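Local structure of 3-carboxy-cis,cis-muconate cycloisomerase (Acinetobacter calcoaceticus, 1Q5N) at residues Q39-Q43 with V44-P48; A51-V54 with I55-A59; A59-A62 with I63-D67. The protein is a mainly helical enzyme of the lyase (fumarase/aspartase-like) superfamily that forms an assembly of four chains. All blocks are in the same frame, centred on the assembly; numbering follows the deposited sequence.

Contact 1 of 3, residues Q39-Q43 with V44-P48. Unlike the reference sequence in segment 39-43: A40 (reference Gln).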
loop_
_atom_site.group_PDB
_atom_site.type_symbol
_atom_site.label_atom_id
_atom_site.label_comp_id
_atom_site.label_asym_id
_atom_site.label_seq_id
_atom_site.Cartn_x
_atom_site.Cartn_y
_atom_site.Cartn_z
ATOM N N GLN A 39 6.627 -25.225 33.312
ATOM C CA GLN A 39 7.837 -25.182 34.096
ATOM C C GLN A 39 7.946 -23.953 34.968
ATOM O O GLN A 39 8.356 -24.051 36.122
ATOM C CB GLN A 39 9.061 -25.241 33.210
ATOM C CG GLN A 39 9.309 -26.593 32.611
ATOM C CD GLN A 39 10.659 -26.630 31.896
ATOM O OE1 GLN A 39 11.556 -27.398 32.287
ATOM N NE2 GLN A 39 10.825 -25.783 30.853
ATOM N N ALA A 40 7.599 -22.788 34.419
ATOM C CA ALA A 40 7.699 -21.553 35.182
ATOM C C ALA A 40 6.737 -21.580 36.344
ATOM O O ALA A 40 7.061 -21.082 37.415
ATOM C CB ALA A 40 7.415 -20.351 34.302
ATOM N N GLN A 41 5.557 -22.161 36.124
ATOM C CA GLN A 41 4.549 -22.230 37.178
ATOM C C GLN A 41 4.938 -23.215 38.295
ATOM O O GLN A 41 4.728 -22.919 39.472
ATOM C CB GLN A 41 3.176 -22.593 36.597
ATOM C CG GLN A 41 2.609 -21.484 35.786
ATOM C CD GLN A 41 1.309 -21.848 35.086
ATOM O OE1 GLN A 41 1.044 -23.020 34.795
ATOM N NE2 GLN A 41 0.494 -20.829 34.786
ATOM N N ALA A 42 5.497 -24.365 37.922
ATOM C CA ALA A 42 5.936 -25.370 38.900
ATOM C C ALA A 42 7.049 -24.747 39.744
ATOM O O ALA A 42 7.073 -24.856 40.957
ATOM C CB ALA A 42 6.455 -26.641 38.187
ATOM N N GLN A 43 7.953 -24.061 39.084
ATOM C CA GLN A 43 9.047 -23.418 39.762
ATOM C C GLN A 43 8.660 -22.342 40.812
ATOM O O GLN A 43 9.463 -22.029 41.697
ATOM C CB GLN A 43 9.981 -22.852 38.693
ATOM C CG GLN A 43 10.905 -21.781 39.149
ATOM C CD GLN A 43 11.746 -21.263 38.015
ATOM O OE1 GLN A 43 12.307 -20.147 38.085
ATOM N NE2 GLN A 43 11.856 -22.072 36.950
ATOM N N VAL A 44 7.466 -21.757 40.726
ATOM C CA VAL A 44 7.066 -20.757 41.722
ATOM C C VAL A 44 5.893 -21.241 42.581
ATOM O O VAL A 44 5.288 -20.464 43.325
ATOM C CB VAL A 44 6.649 -19.409 41.080
ATOM C CG1 VAL A 44 7.819 -18.792 40.362
ATOM C CG2 VAL A 44 5.466 -19.614 40.136
ATOM N N GLY A 45 5.547 -22.517 42.451
ATOM C CA GLY A 45 4.461 -23.036 43.248
ATOM C C GLY A 45 3.068 -23.072 42.647
ATOM O O GLY A 45 2.222 -23.814 43.139
ATOM N N VAL A 46 2.792 -22.317 41.593
ATOM C CA VAL A 46 1.441 -22.340 41.032
ATOM C C VAL A 46 0.919 -23.722 40.596
ATOM O O VAL A 46 -0.281 -23.950 40.611
ATOM C CB VAL A 46 1.319 -21.329 39.885
ATOM C CG1 VAL A 46 -0.099 -21.347 39.295
ATOM C CG2 VAL A 46 1.685 -19.944 40.418
ATOM N N ILE A 47 1.775 -24.637 40.157
ATOM C CA ILE A 47 1.261 -25.971 39.844
ATOM C C ILE A 47 2.308 -26.940 40.365
ATOM O O ILE A 47 3.481 -26.575 40.530
ATOM C CB ILE A 47 1.014 -26.254 38.331
ATOM C CG1 ILE A 47 2.347 -26.329 37.589
ATOM C CG2 ILE A 47 0.029 -25.235 37.760
ATOM C CD1 ILE A 47 2.232 -26.832 36.190
ATOM N N PRO A 48 1.898 -28.186 40.646
ATOM C CA PRO A 48 2.845 -29.184 41.161
ATOM C C PRO A 48 3.953 -29.553 40.203
ATOM O O PRO A 48 3.712 -29.791 39.015
ATOM C CB PRO A 48 1.956 -30.371 41.497
ATOM C CG PRO A 48 0.799 -30.225 40.525
ATOM C CD PRO A 48 0.542 -28.745 40.496
#

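Contact 2 of 3, residues A51-V54 with I55-A59. Unlike the reference sequence in segment 51-54: T53 (reference Asn), V54 (reference Cys). Unlike the reference sequence in segment 55-59: I55 (reference Asp), Q56 (reference Arg), R57 (reference Thr), A58 (reference Cys), A59 (reference Gln).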
loop_
_atom_site.group_PDB
_atom_site.type_symbol
_atom_site.label_atom_id
_atom_site.label_comp_id
_atom_site.label_asym_id
_atom_site.label_seq_id
_atom_site.Cartn_x
_atom_site.Cartn_y
_atom_site.Cartn_z
ATOM N N ALA A 51 3.317 -32.402 37.770
ATOM C CA ALA A 51 2.607 -32.166 36.509
ATOM C C ALA A 51 3.526 -31.584 35.429
ATOM O O ALA A 51 3.501 -32.036 34.280
ATOM C CB ALA A 51 1.412 -31.246 36.752
ATOM N N ALA A 52 4.345 -30.600 35.815
ATOM C CA ALA A 52 5.284 -29.966 34.899
ATOM C C ALA A 52 6.201 -31.003 34.267
ATOM O O ALA A 52 6.484 -30.946 33.054
ATOM C CB ALA A 52 6.122 -28.926 35.628
ATOM N N THR A 53 6.675 -31.954 35.076
ATOM C CA THR A 53 7.577 -32.982 34.553
ATOM C C THR A 53 6.876 -33.913 33.549
ATOM O O THR A 53 7.474 -34.305 32.555
ATOM C CB THR A 53 8.236 -33.811 35.703
ATOM O OG1 THR A 53 9.189 -32.989 36.391
ATOM C CG2 THR A 53 8.986 -35.004 35.150
ATOM N N VAL A 54 5.621 -34.260 33.803
ATOM C CA VAL A 54 4.889 -35.111 32.880
ATOM C C VAL A 54 4.610 -34.367 31.552
ATOM O O VAL A 54 4.711 -34.931 30.458
ATOM C CB VAL A 54 3.573 -35.534 33.500
ATOM C CG1 VAL A 54 2.640 -36.094 32.436
ATOM C CG2 VAL A 54 3.840 -36.556 34.583
ATOM N N ILE A 55 4.248 -33.095 31.663
ATOM C CA ILE A 55 3.988 -32.269 30.492
ATOM C C ILE A 55 5.319 -32.129 29.675
ATOM O O ILE A 55 5.365 -32.400 28.478
ATOM C CB ILE A 55 3.446 -30.886 30.956
ATOM C CG1 ILE A 55 2.036 -31.040 31.514
ATOM C CG2 ILE A 55 3.436 -29.910 29.820
ATOM C CD1 ILE A 55 1.550 -29.800 32.187
ATOM N N GLN A 56 6.400 -31.736 30.337
ATOM C CA GLN A 56 7.688 -31.602 29.676
ATOM C C GLN A 56 8.128 -32.870 28.938
ATOM O O GLN A 56 8.784 -32.791 27.898
ATOM C CB GLN A 56 8.742 -31.232 30.709
ATOM C CG GLN A 56 10.154 -31.309 30.201
ATOM C CD GLN A 56 11.118 -30.785 31.239
ATOM O OE1 GLN A 56 10.699 -30.330 32.333
ATOM N NE2 GLN A 56 12.413 -30.832 30.919
ATOM N N ARG A 57 7.780 -34.035 29.477
ATOM C CA ARG A 57 8.156 -35.285 28.843
ATOM C C ARG A 57 7.201 -35.679 27.754
ATOM O O ARG A 57 7.618 -36.214 26.739
ATOM C CB ARG A 57 8.209 -36.418 29.857
ATOM C CG ARG A 57 9.490 -36.504 30.663
ATOM C CD ARG A 57 9.425 -37.720 31.592
ATOM N NE ARG A 57 10.437 -37.639 32.643
ATOM C CZ ARG A 57 10.281 -38.142 33.871
ATOM N NH1 ARG A 57 9.141 -38.765 34.199
ATOM N NH2 ARG A 57 11.266 -38.022 34.769
ATOM N N ALA A 58 5.912 -35.452 27.968
ATOM C CA ALA A 58 4.937 -35.805 26.942
ATOM C C ALA A 58 5.138 -34.924 25.703
ATOM O O ALA A 58 4.885 -35.350 24.583
ATOM C CB ALA A 58 3.513 -35.638 27.475
ATOM N N ALA A 59 5.615 -33.700 25.929
ATOM C CA ALA A 59 5.842 -32.717 24.870
ATOM C C ALA A 59 6.866 -33.158 23.839
ATOM O O ALA A 59 6.685 -32.929 22.634
ATOM C CB ALA A 59 6.283 -31.395 25.479
#

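Contact 3 of 3, residues A59-A62 with I63-D67. Unlike the reference sequence in segment 59-62: A59 (reference Gln).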
loop_
_atom_site.group_PDB
_atom_site.type_symbol
_atom_site.label_atom_id
_atom_site.label_comp_id
_atom_site.label_asym_id
_atom_site.label_seq_id
_atom_site.Cartn_x
_atom_site.Cartn_y
_atom_site.Cartn_z
ATOM N N ALA A 59 5.615 -33.700 25.929
ATOM C CA ALA A 59 5.842 -32.717 24.870
ATOM C C ALA A 59 6.866 -33.158 23.839
ATOM O O ALA A 59 6.685 -32.929 22.634
ATOM C CB ALA A 59 6.283 -31.395 25.479
ATOM N N LYS A 60 7.942 -33.773 24.315
ATOM C CA LYS A 60 8.994 -34.237 23.429
ATOM C C LYS A 60 8.466 -34.972 22.187
ATOM O O LYS A 60 9.136 -34.979 21.151
ATOM C CB LYS A 60 9.994 -35.109 24.207
ATOM C CG LYS A 60 10.631 -34.375 25.411
ATOM C CD LYS A 60 11.713 -35.231 26.095
ATOM C CE LYS A 60 12.392 -34.503 27.278
ATOM N NZ LYS A 60 13.441 -35.364 27.956
ATOM N N THR A 61 7.279 -35.573 22.250
ATOM C CA THR A 61 6.761 -36.258 21.049
ATOM C C THR A 61 5.367 -35.834 20.615
ATOM O O THR A 61 4.767 -36.480 19.763
ATOM C CB THR A 61 6.666 -37.780 21.233
ATOM O OG1 THR A 61 5.648 -38.080 22.209
ATOM C CG2 THR A 61 8.018 -38.358 21.637
ATOM N N ALA A 62 4.842 -34.766 21.202
ATOM C CA ALA A 62 3.493 -34.332 20.872
ATOM C C ALA A 62 3.351 -33.998 19.404
ATOM O O ALA A 62 2.308 -34.259 18.801
ATOM C CB ALA A 62 3.111 -33.129 21.718
ATOM N N ILE A 63 4.407 -33.429 18.832
ATOM C CA ILE A 63 4.386 -33.030 17.443
ATOM C C ILE A 63 4.057 -34.195 16.531
ATOM O O ILE A 63 3.362 -34.032 15.538
ATOM C CB ILE A 63 5.727 -32.434 17.018
ATOM C CG1 ILE A 63 5.608 -31.859 15.602
ATOM C CG2 ILE A 63 6.822 -33.490 17.085
ATOM C CD1 ILE A 63 4.832 -30.552 15.569
ATOM N N ASP A 64 4.545 -35.383 16.872
ATOM C CA ASP A 64 4.273 -36.561 16.056
ATOM C C ASP A 64 2.903 -37.135 16.277
ATOM O O ASP A 64 2.351 -37.800 15.394
ATOM C CB ASP A 64 5.334 -37.623 16.299
ATOM C CG ASP A 64 6.689 -37.168 15.826
ATOM O OD1 ASP A 64 6.810 -36.917 14.602
ATOM O OD2 ASP A 64 7.613 -37.033 16.669
ATOM N N LYS A 65 2.333 -36.853 17.438
ATOM C CA LYS A 65 0.999 -37.357 17.747
ATOM C C LYS A 65 -0.155 -36.433 17.324
ATOM O O LYS A 65 -1.290 -36.877 17.248
ATOM C CB LYS A 65 0.883 -37.637 19.234
ATOM C CG LYS A 65 1.856 -38.689 19.760
ATOM C CD LYS A 65 1.593 -38.851 21.237
ATOM C CE LYS A 65 2.520 -39.814 21.902
ATOM N NZ LYS A 65 2.079 -39.857 23.331
ATOM N N ILE A 66 0.137 -35.161 17.046
ATOM C CA ILE A 66 -0.876 -34.204 16.640
ATOM C C ILE A 66 -1.462 -34.401 15.222
ATOM O O ILE A 66 -0.731 -34.592 14.266
ATOM C CB ILE A 66 -0.301 -32.787 16.831
ATOM C CG1 ILE A 66 -0.489 -32.394 18.298
ATOM C CG2 ILE A 66 -0.937 -31.807 15.862
ATOM C CD1 ILE A 66 0.220 -31.207 18.662
ATOM N N ASP A 67 -2.789 -34.360 15.102
ATOM C CA ASP A 67 -3.489 -34.555 13.814
ATOM C C ASP A 67 -3.659 -33.216 13.096
ATOM O O ASP A 67 -4.557 -32.437 13.438
ATOM C CB ASP A 67 -4.876 -35.181 14.044
ATOM C CG ASP A 67 -5.637 -35.436 12.745
ATOM O OD1 ASP A 67 -5.055 -35.251 11.663
ATOM O OD2 ASP A 67 -6.824 -35.843 12.813
#

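Contact 1 of 3, residues Q39-Q43 with V44-P48
I47 turns CG1 into the gap between its backbone N and carbonyl carbon (chi1 69°), and from there CG1 reaches Q41 CB at 4.0 Å. The CG of Q41 stands opposite its own carbonyl carbon and leads into an extended chain that passes I47 at a slant, with Q41 OE1 3.8 Å from I47 CG2. This is the turn in which helix 23-43 gives way to the loop before helix 49-59. Glutamine suits the buried place: its stem packs against I47, while NE2 bonds to the carbonyl O of W106.

The turn is drawn in by V44 N, bonded to Q41 O at 3.2 Å, and by G45 N, bonded to A42 O at 3.2 Å. G45 has phi 95°, where a side chain would jam against the preceding carbonyl O, hence glycine. V44 lays CG2 3.5 Å from Q41 O, and beyond the turn V44 and V46 meet I212 and V213 of helix 210-221. A42 is small enough to let the loop come back close, and its CA-H points almost straight (168°) at I47 O, with A42 CA 3.2 Å from that oxygen.

Contact 2 of 3, residues A51-V54 with I55-A59
R57 and T53 lie one helical turn apart in helix 49-59, and the contact between them is the chief side-chain meeting here. The methyl T53 CG2 sits over the centre of one face of the R57 guanidinium, 3.6 Å from CZ. Both side chains run alongside each other in the same direction. The threonine torsion (chi1 -71°) sets CG2 opposite the backbone N and leaves OG1 beside the backbone N, where it bonds to NE2 of Q49. R57 meets this methyl through a chain that is straight from CG to NE, its CG lying 3.5 Å from T53 O on the way.

The main-chain bonds are those of a regular alpha helix. I55 N to A51 O (2.9 Å), Q56 N to A52 O (2.8 Å), R57 N to T53 O (3.1 Å) and A58 N to V54 O (2.8 Å) each span four residues.

Aliphatic carbons also rest against these carbonyls, as is usual in a helix. I55 CG1 is 3.3 Å from A51 O and A58 CB is 3.3 Å from V54 O. Beyond the helix, I55 and A58 touch V93 of helix 82-94, A52 touches A42 of helix 23-43, and A51 and V54 rest on the loop at A100. Alanine suits such places because a lone CB allows close approach.

A51, V54, I55 and A58 thus put small or alkyl groups against neighbouring elements, while the exposed R57 keeps its charge at the surface, with the T53 methyl over one guanidinium face, a contact of apolar and dispersive kind.

Contact 3 of 3, residues A59-A62 with I63-D67
K65 reaches back along one turn to T61, and its side chain can be followed atom by atom. Its CB lies 3.7 Å from A62 O, and its CG then passes 3.7 Å from T61 O, so the base of the lysine rests on two backbone carbonyls. Fully extended beyond CG, the chain brings CE to 3.6 Å from T61 OG1. The tip, NZ, is 4.1 Å from the same hydroxyl oxygen, longer than a hydrogen bond. The two side chains slant past each other, and the threonine torsion (chi1 68°) makes the meeting possible by placing OG1 between the backbone N and the carbonyl carbon. A long aliphatic stem with a charged end fits this exposed edge, since methylenes do the touching.

The backbone makes a single short turn, helix 62-65, with T61 at its N-cap position although the threonine side chain makes no capping bond. T61 O receives weak bonds from D64 N and K65 N. A62 O is shared: I66 N bonds to it at 2.9 Å, and K65 N lies equally near but at an angle that makes its bond weak. I66 CG1 also lies 3.4 Å from A62 O. At I66 the backbone departs from helical angles, and D67 stands at the N-cap position before helix 68-78, with OD1 bonded to D69 N.

The short turn touches two longer helices. A62 meets L89 of helix 82-94, against which K65 and I66 also pack, both at I92, while D67 N bonds to OE1 of Q88. On helix 23-43, R24 is touched by the side chains of I63 and D64.

All three are local contacts following one another along the chain, far from the centre of the subunit. Each has a buried side (Q41 and I47 in contact 1; A51, A52 and I55 in contact 2; A62 and I66 in contact 3) and an exposed one, with Q43, R57 and K65 respectively. Contact 1 leaves helix 23-43, contact 2 lies within helix 49-59, and contact 3 links that helix to helix 62-65. Contacts 1 and 2 touch where A42 CB packs 3.4 Å from A52 CB; contacts 2 and 3 share A59. Only contact 2 has unbroken helical bonding; the other two mix turn bonds of different span, several weak. Contacts 2 and 3 each set a threonine beside an exposed basic chain.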